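PDB 4GBS: putative lipoprotein, which is of unconfirmed function but, as a lipoprotein of the HmuY family, probably binds haem or a related ligand. Local coordinates for residues N46-Q51 and Y194-E199; G19-D24 and T31-A36. One frame throughout, in Å; residues are numbered along the deposited sequence.

Contact 1: N46-Q51 and Y194-E199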
loop_
_atom_site.group_PDB
_atom_site.type_symbol
_atom_site.label_atom_id
_atom_site.label_comp_id
_atom_site.label_asym_id
_atom_site.label_seq_id
_atom_site.Cartn_x
_atom_site.Cartn_y
_atom_site.Cartn_z
ATOM N N ASN A 46 1.516 8.844 -5.799
ATOM C CA ASN A 46 1.117 10.204 -5.519
ATOM C C ASN A 46 -0.331 10.358 -6.001
ATOM O O ASN A 46 -0.604 10.426 -7.204
ATOM C CB ASN A 46 2.084 11.204 -6.156
ATOM C CG ASN A 46 1.913 12.617 -5.680
ATOM O OD1 ASN A 46 0.803 13.096 -5.424
ATOM N ND2 ASN A 46 3.015 13.339 -5.629
ATOM N N LEU A 47 -1.255 10.347 -5.031
ATOM C CA LEU A 47 -2.691 10.466 -5.235
ATOM C C LEU A 47 -3.090 11.906 -5.587
ATOM O O LEU A 47 -4.157 12.116 -6.160
ATOM C CB LEU A 47 -3.424 10.000 -3.965
ATOM C CG LEU A 47 -3.356 8.497 -3.643
ATOM C CD1 LEU A 47 -3.916 8.218 -2.279
ATOM C CD2 LEU A 47 -4.088 7.665 -4.679
ATOM N N HIS A 48 -2.235 12.889 -5.262
ATOM C CA HIS A 48 -2.453 14.295 -5.579
ATOM C C HIS A 48 -2.208 14.565 -7.063
ATOM O O HIS A 48 -2.983 15.303 -7.680
ATOM C CB HIS A 48 -1.545 15.209 -4.736
ATOM C CG HIS A 48 -1.871 15.264 -3.274
ATOM N ND1 HIS A 48 -1.610 14.189 -2.426
ATOM C CD2 HIS A 48 -2.337 16.298 -2.532
ATOM C CE1 HIS A 48 -1.961 14.592 -1.213
ATOM N NE2 HIS A 48 -2.407 15.856 -1.227
ATOM N N THR A 49 -1.115 13.999 -7.627
ATOM C CA THR A 49 -0.726 14.228 -9.027
ATOM C C THR A 49 -1.094 13.035 -9.941
ATOM O O THR A 49 -0.939 13.153 -11.162
ATOM C CB THR A 49 0.789 14.506 -9.133
ATOM O OG1 THR A 49 1.534 13.383 -8.660
ATOM C CG2 THR A 49 1.221 15.772 -8.390
ATOM N N LEU A 50 -1.587 11.904 -9.359
ATOM C CA LEU A 50 -1.956 10.656 -10.058
ATOM C C LEU A 50 -0.729 10.151 -10.836
ATOM O O LEU A 50 -0.789 9.861 -12.033
ATOM C CB LEU A 50 -3.193 10.829 -10.967
ATOM C CG LEU A 50 -4.423 11.429 -10.295
ATOM C CD1 LEU A 50 -5.561 11.570 -11.269
ATOM C CD2 LEU A 50 -4.852 10.620 -9.091
ATOM N N GLN A 51 0.393 10.074 -10.116
ATOM C CA GLN A 51 1.701 9.675 -10.621
ATOM C C GLN A 51 2.341 8.591 -9.748
ATOM O O GLN A 51 2.125 8.523 -8.529
ATOM C CB GLN A 51 2.641 10.886 -10.699
ATOM C CG GLN A 51 2.252 11.937 -11.733
ATOM C CD GLN A 51 3.160 13.143 -11.689
ATOM O OE1 GLN A 51 3.724 13.503 -10.643
ATOM N NE2 GLN A 51 3.271 13.840 -12.813
ATOM N N TYR A 194 -9.238 3.210 -5.057
ATOM C CA TYR A 194 -9.209 4.296 -4.085
ATOM C C TYR A 194 -10.333 5.311 -4.341
ATOM O O TYR A 194 -10.940 5.335 -5.404
ATOM C CB TYR A 194 -7.830 5.015 -4.106
ATOM C CG TYR A 194 -7.541 5.762 -5.394
ATOM C CD1 TYR A 194 -7.968 7.079 -5.576
ATOM C CD2 TYR A 194 -6.823 5.163 -6.424
ATOM C CE1 TYR A 194 -7.734 7.758 -6.770
ATOM C CE2 TYR A 194 -6.549 5.848 -7.609
ATOM C CZ TYR A 194 -7.024 7.139 -7.787
ATOM O OH TYR A 194 -6.811 7.789 -8.982
ATOM N N ILE A 195 -10.587 6.138 -3.335
ATOM C CA ILE A 195 -11.423 7.334 -3.348
ATOM C C ILE A 195 -10.532 8.449 -2.871
ATOM O O ILE A 195 -10.084 8.395 -1.726
ATOM C CB ILE A 195 -12.761 7.274 -2.553
ATOM C CG1 ILE A 195 -13.666 6.129 -3.009
ATOM C CG2 ILE A 195 -13.476 8.645 -2.610
ATOM C CD1 ILE A 195 -14.825 5.823 -2.023
ATOM N N TYR A 196 -10.218 9.417 -3.736
ATOM C CA TYR A 196 -9.404 10.534 -3.316
ATOM C C TYR A 196 -9.813 11.772 -4.097
ATOM O O TYR A 196 -9.761 11.767 -5.332
ATOM C CB TYR A 196 -7.883 10.274 -3.431
ATOM C CG TYR A 196 -7.082 11.452 -2.919
ATOM C CD1 TYR A 196 -6.937 11.679 -1.553
ATOM C CD2 TYR A 196 -6.533 12.383 -3.797
ATOM C CE1 TYR A 196 -6.307 12.826 -1.075
ATOM C CE2 TYR A 196 -5.860 13.511 -3.329
ATOM C CZ TYR A 196 -5.742 13.723 -1.964
ATOM O OH TYR A 196 -5.063 14.818 -1.488
ATOM N N PRO A 197 -10.196 12.850 -3.369
ATOM C CA PRO A 197 -10.251 12.962 -1.899
ATOM C C PRO A 197 -11.561 12.407 -1.333
ATOM O O PRO A 197 -12.622 12.646 -1.901
ATOM C CB PRO A 197 -10.122 14.478 -1.653
ATOM C CG PRO A 197 -10.024 15.139 -3.028
ATOM C CD PRO A 197 -10.560 14.128 -3.998
ATOM N N TYR A 198 -11.475 11.634 -0.231
ATOM C CA TYR A 198 -12.643 11.063 0.438
ATOM C C TYR A 198 -13.263 12.099 1.390
ATOM O O TYR A 198 -12.590 12.629 2.268
ATOM C CB TYR A 198 -12.320 9.748 1.198
ATOM C CG TYR A 198 -13.385 9.379 2.217
ATOM C CD1 TYR A 198 -14.635 8.915 1.815
ATOM C CD2 TYR A 198 -13.169 9.568 3.582
ATOM C CE1 TYR A 198 -15.645 8.654 2.743
ATOM C CE2 TYR A 198 -14.168 9.295 4.521
ATOM C CZ TYR A 198 -15.401 8.831 4.097
ATOM O OH TYR A 198 -16.380 8.557 5.024
ATOM N N GLU A 199 -14.564 12.341 1.229
ATOM C CA GLU A 199 -15.358 13.239 2.058
ATOM C C GLU A 199 -16.698 12.597 2.354
ATOM O O GLU A 199 -17.387 12.219 1.399
ATOM C CB GLU A 199 -15.558 14.613 1.382
ATOM C CG GLU A 199 -14.300 15.443 1.172
ATOM C CD GLU A 199 -14.475 16.779 0.469
ATOM O OE1 GLU A 199 -15.630 17.224 0.282
ATOM O OE2 GLU A 199 -13.441 17.392 0.116
#
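Leu47 lies against the rings of Tyr194 and Tyr196 where a beta-hairpin turn, linking strands 43-46 and 51-54 and closed by a G1 bulge at Leu50 and Gln51, meets the end of strand 189-195. This is the tight part. The branched end of Leu47 lies over the Tyr194 ring, CD2 3.9 Å from its centroid and only 7° off the normal, a CH-pi contact. Leu47 CB does the same for Tyr196, nearer the ring's rim, while Pro197, after a cis peptide bond, packs its CB on the opposite face. A branched apolar residue suits this place, offering CB to one ring and a terminal methyl to the other. Leu50 brings CD2 to within 3.4 Å of Tyr194 OH.

Toward solvent the contact is polar and less enclosed. The edge of Tyr196 points at the face of exposed His48, centroids 5.1 Å apart and planes at 50°, with Tyr196 OH 2.9 Å from His48 NE2; CG of Tyr196 anti to its backbone N (chi1 -177°) carries the ring there. Asp69 and Asp169 hold the imidazole nitrogens, and Thr171 bonds the tyrosine hydroxyl. An Asx motif braces the turn: Thr49 N donates to Asn46 OD1 at 3.1 Å, from above the carbonyl plane.

Contact 2: G19-D24 and T31-A36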
loop_
_atom_site.group_PDB
_atom_site.type_symbol
_atom_site.label_atom_id
_atom_site.label_comp_id
_atom_site.label_asym_id
_atom_site.label_seq_id
_atom_site.Cartn_x
_atom_site.Cartn_y
_atom_site.Cartn_z
ATOM N N GLY A 19 0.596 1.486 -12.897
ATOM C CA GLY A 19 0.291 2.870 -12.552
ATOM C C GLY A 19 -1.186 3.090 -12.298
ATOM O O GLY A 19 -1.876 2.184 -11.823
ATOM N N PHE A 20 -1.689 4.287 -12.631
ATOM C CA PHE A 20 -3.100 4.634 -12.465
ATOM C C PHE A 20 -3.840 4.117 -13.693
ATOM O O PHE A 20 -4.114 4.860 -14.638
ATOM C CB PHE A 20 -3.269 6.151 -12.228
ATOM C CG PHE A 20 -2.867 6.600 -10.835
ATOM C CD1 PHE A 20 -1.527 6.710 -10.476
ATOM C CD2 PHE A 20 -3.831 6.915 -9.884
ATOM C CE1 PHE A 20 -1.158 7.114 -9.182
ATOM C CE2 PHE A 20 -3.459 7.337 -8.592
ATOM C CZ PHE A 20 -2.126 7.431 -8.250
ATOM N N ILE A 21 -4.129 2.798 -13.680
ATOM C CA ILE A 21 -4.753 2.045 -14.772
ATOM C C ILE A 21 -6.240 2.470 -14.960
ATOM O O ILE A 21 -6.789 2.273 -16.044
ATOM C CB ILE A 21 -4.618 0.512 -14.562
ATOM C CG1 ILE A 21 -5.263 0.022 -13.237
ATOM C CG2 ILE A 21 -3.144 0.088 -14.661
ATOM C CD1 ILE A 21 -5.446 -1.496 -13.143
ATOM N N THR A 22 -6.858 3.083 -13.932
ATOM C CA THR A 22 -8.225 3.626 -13.974
ATOM C C THR A 22 -8.240 4.980 -13.228
ATOM O O THR A 22 -7.699 5.098 -12.122
ATOM C CB THR A 22 -9.245 2.634 -13.392
ATOM O OG1 THR A 22 -9.111 1.361 -14.029
ATOM C CG2 THR A 22 -10.684 3.128 -13.491
ATOM N N ILE A 23 -8.829 6.000 -13.861
ATOM C CA ILE A 23 -8.996 7.345 -13.304
ATOM C C ILE A 23 -10.410 7.821 -13.645
ATOM O O ILE A 23 -10.807 7.814 -14.818
ATOM C CB ILE A 23 -7.914 8.350 -13.786
ATOM C CG1 ILE A 23 -6.492 7.913 -13.365
ATOM C CG2 ILE A 23 -8.221 9.751 -13.251
ATOM C CD1 ILE A 23 -5.352 8.658 -14.029
ATOM N N ASP A 24 -11.167 8.211 -12.613
ATOM C CA ASP A 24 -12.507 8.778 -12.744
ATOM C C ASP A 24 -12.516 10.072 -11.933
ATOM O O ASP A 24 -12.772 10.055 -10.725
ATOM C CB ASP A 24 -13.610 7.783 -12.318
ATOM C CG ASP A 24 -15.044 8.258 -12.520
ATOM O OD1 ASP A 24 -15.240 9.436 -12.921
ATOM O OD2 ASP A 24 -15.971 7.453 -12.288
ATOM N N THR A 31 -7.892 3.353 -9.845
ATOM C CA THR A 31 -7.250 2.077 -9.578
ATOM C C THR A 31 -5.775 2.198 -9.887
ATOM O O THR A 31 -5.391 2.671 -10.956
ATOM C CB THR A 31 -7.929 0.975 -10.400
ATOM O OG1 THR A 31 -9.336 1.007 -10.142
ATOM C CG2 THR A 31 -7.368 -0.410 -10.119
ATOM N N VAL A 32 -4.956 1.753 -8.938
ATOM C CA VAL A 32 -3.498 1.739 -9.037
ATOM C C VAL A 32 -3.032 0.285 -9.079
ATOM O O VAL A 32 -3.512 -0.527 -8.282
ATOM C CB VAL A 32 -2.832 2.528 -7.865
ATOM C CG1 VAL A 32 -1.307 2.499 -7.950
ATOM C CG2 VAL A 32 -3.334 3.959 -7.812
ATOM N N ARG A 33 -2.091 -0.029 -9.997
ATOM C CA ARG A 33 -1.468 -1.347 -10.107
ATOM C C ARG A 33 0.055 -1.166 -10.133
ATOM O O ARG A 33 0.573 -0.381 -10.928
ATOM C CB ARG A 33 -1.986 -2.123 -11.337
ATOM C CG ARG A 33 -1.490 -3.573 -11.419
ATOM C CD ARG A 33 -2.192 -4.374 -12.517
ATOM N NE ARG A 33 -1.769 -5.780 -12.508
ATOM C CZ ARG A 33 -0.862 -6.310 -13.326
ATOM N NH1 ARG A 33 -0.313 -5.574 -14.287
ATOM N NH2 ARG A 33 -0.532 -7.594 -13.220
ATOM N N VAL A 34 0.767 -1.846 -9.220
ATOM C CA VAL A 34 2.226 -1.747 -9.149
ATOM C C VAL A 34 2.855 -3.136 -9.058
ATOM O O VAL A 34 2.266 -4.059 -8.489
ATOM C CB VAL A 34 2.754 -0.852 -7.974
ATOM C CG1 VAL A 34 2.370 0.617 -8.156
ATOM C CG2 VAL A 34 2.336 -1.368 -6.603
ATOM N N ASP A 35 4.073 -3.257 -9.612
ATOM C CA ASP A 35 4.920 -4.438 -9.498
ATOM C C ASP A 35 5.787 -4.243 -8.245
ATOM O O ASP A 35 6.737 -3.450 -8.247
ATOM C CB ASP A 35 5.751 -4.699 -10.776
ATOM C CG ASP A 35 6.850 -5.761 -10.660
ATOM O OD1 ASP A 35 6.900 -6.461 -9.621
ATOM O OD2 ASP A 35 7.684 -5.867 -11.599
ATOM N N ALA A 36 5.411 -4.921 -7.167
ATOM C CA ALA A 36 6.113 -4.850 -5.892
ATOM C C ALA A 36 6.809 -6.201 -5.576
ATOM O O ALA A 36 7.116 -6.488 -4.420
ATOM C CB ALA A 36 5.138 -4.466 -4.791
#
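Phe20 and Val32 meet because each sets a carbon beside its own backbone N, anti to the carbonyl carbon: CG of Phe20 (chi1 -75°) and CG2 of Val32. The two side chains run the same way on one face of the hairpin 19-24/29-35, and Val32 CG2 comes over the phenyl face, 3.6 Å from the ring centroid and 17° off the normal. A flat ring and a methyl of beta-branched valine make a close CH-pi fit, continued by Ile45 and Ile52 of the neighbouring sheet.

The backbone ladder is antiparallel but interrupted. Gly19 and Arg33 form a hydrogen-bonded pair: Gly19 N reaches Arg33 O at 2.7 Å, nearly straight and in the carbonyl plane, and Arg33 N returns a bond of 2.9 Å to Gly19 O. The positive phi of Gly19 would press a beta carbon against the preceding carbonyl, so glycine suits this place. Phe20 then centres an inverse gamma turn, and Ile21 and Thr22 together face Thr31 in a classic beta bulge. Within it Thr31 N donates to Thr22 O at 2.9 Å, while the return bond from Thr22 N is weak.

On the other face Thr22 and Thr31 lie side by side, and Thr31 OG1 is bonded to Asp193 on the next strand. With CG1 between the backbone N and the carbonyl carbon (chi1 59°), Ile21 rests CD1 3.7 Å from Thr31 CG2 and 4.0 Å from Arg33 CB. Arg33 extends past it to a salt bridge with Glu13 and a bond to Asp17 O.

The chemistry is thus partly divided: apolar contacts turn the Phe20 and Val32 face toward Ile45 and Ile52, whereas hydroxyls and a paired charge dress the face of Thr22, Thr31 and Arg33, where Ile21 adds an apolar patch.

Phe20 joins the two contacts, whose centres lie about 11 Å apart. From contact 2 its ring reaches the hairpin turn and the tyrosine of contact 1: Phe20 CD2 is 3.2 Å from Tyr194 OH, Phe20 CE1 is 3.5 Å from Gln51 N, and Phe20 CZ is 3.5 Å from Asn46 O. Strands 29-35 and 189-195 are also neighbours in the larger sheet, so backbone pairing ties the same regions together, Tyr194 with Gly30 and Val32 with Phe192. Contact 2 builds the edge of that sheet locally in the chain; contact 1, through residues far apart in sequence, lays the turn of the smaller sheet against it. Together they pack the hairpin of one sheet against the turn of the other, mainly through Phe20.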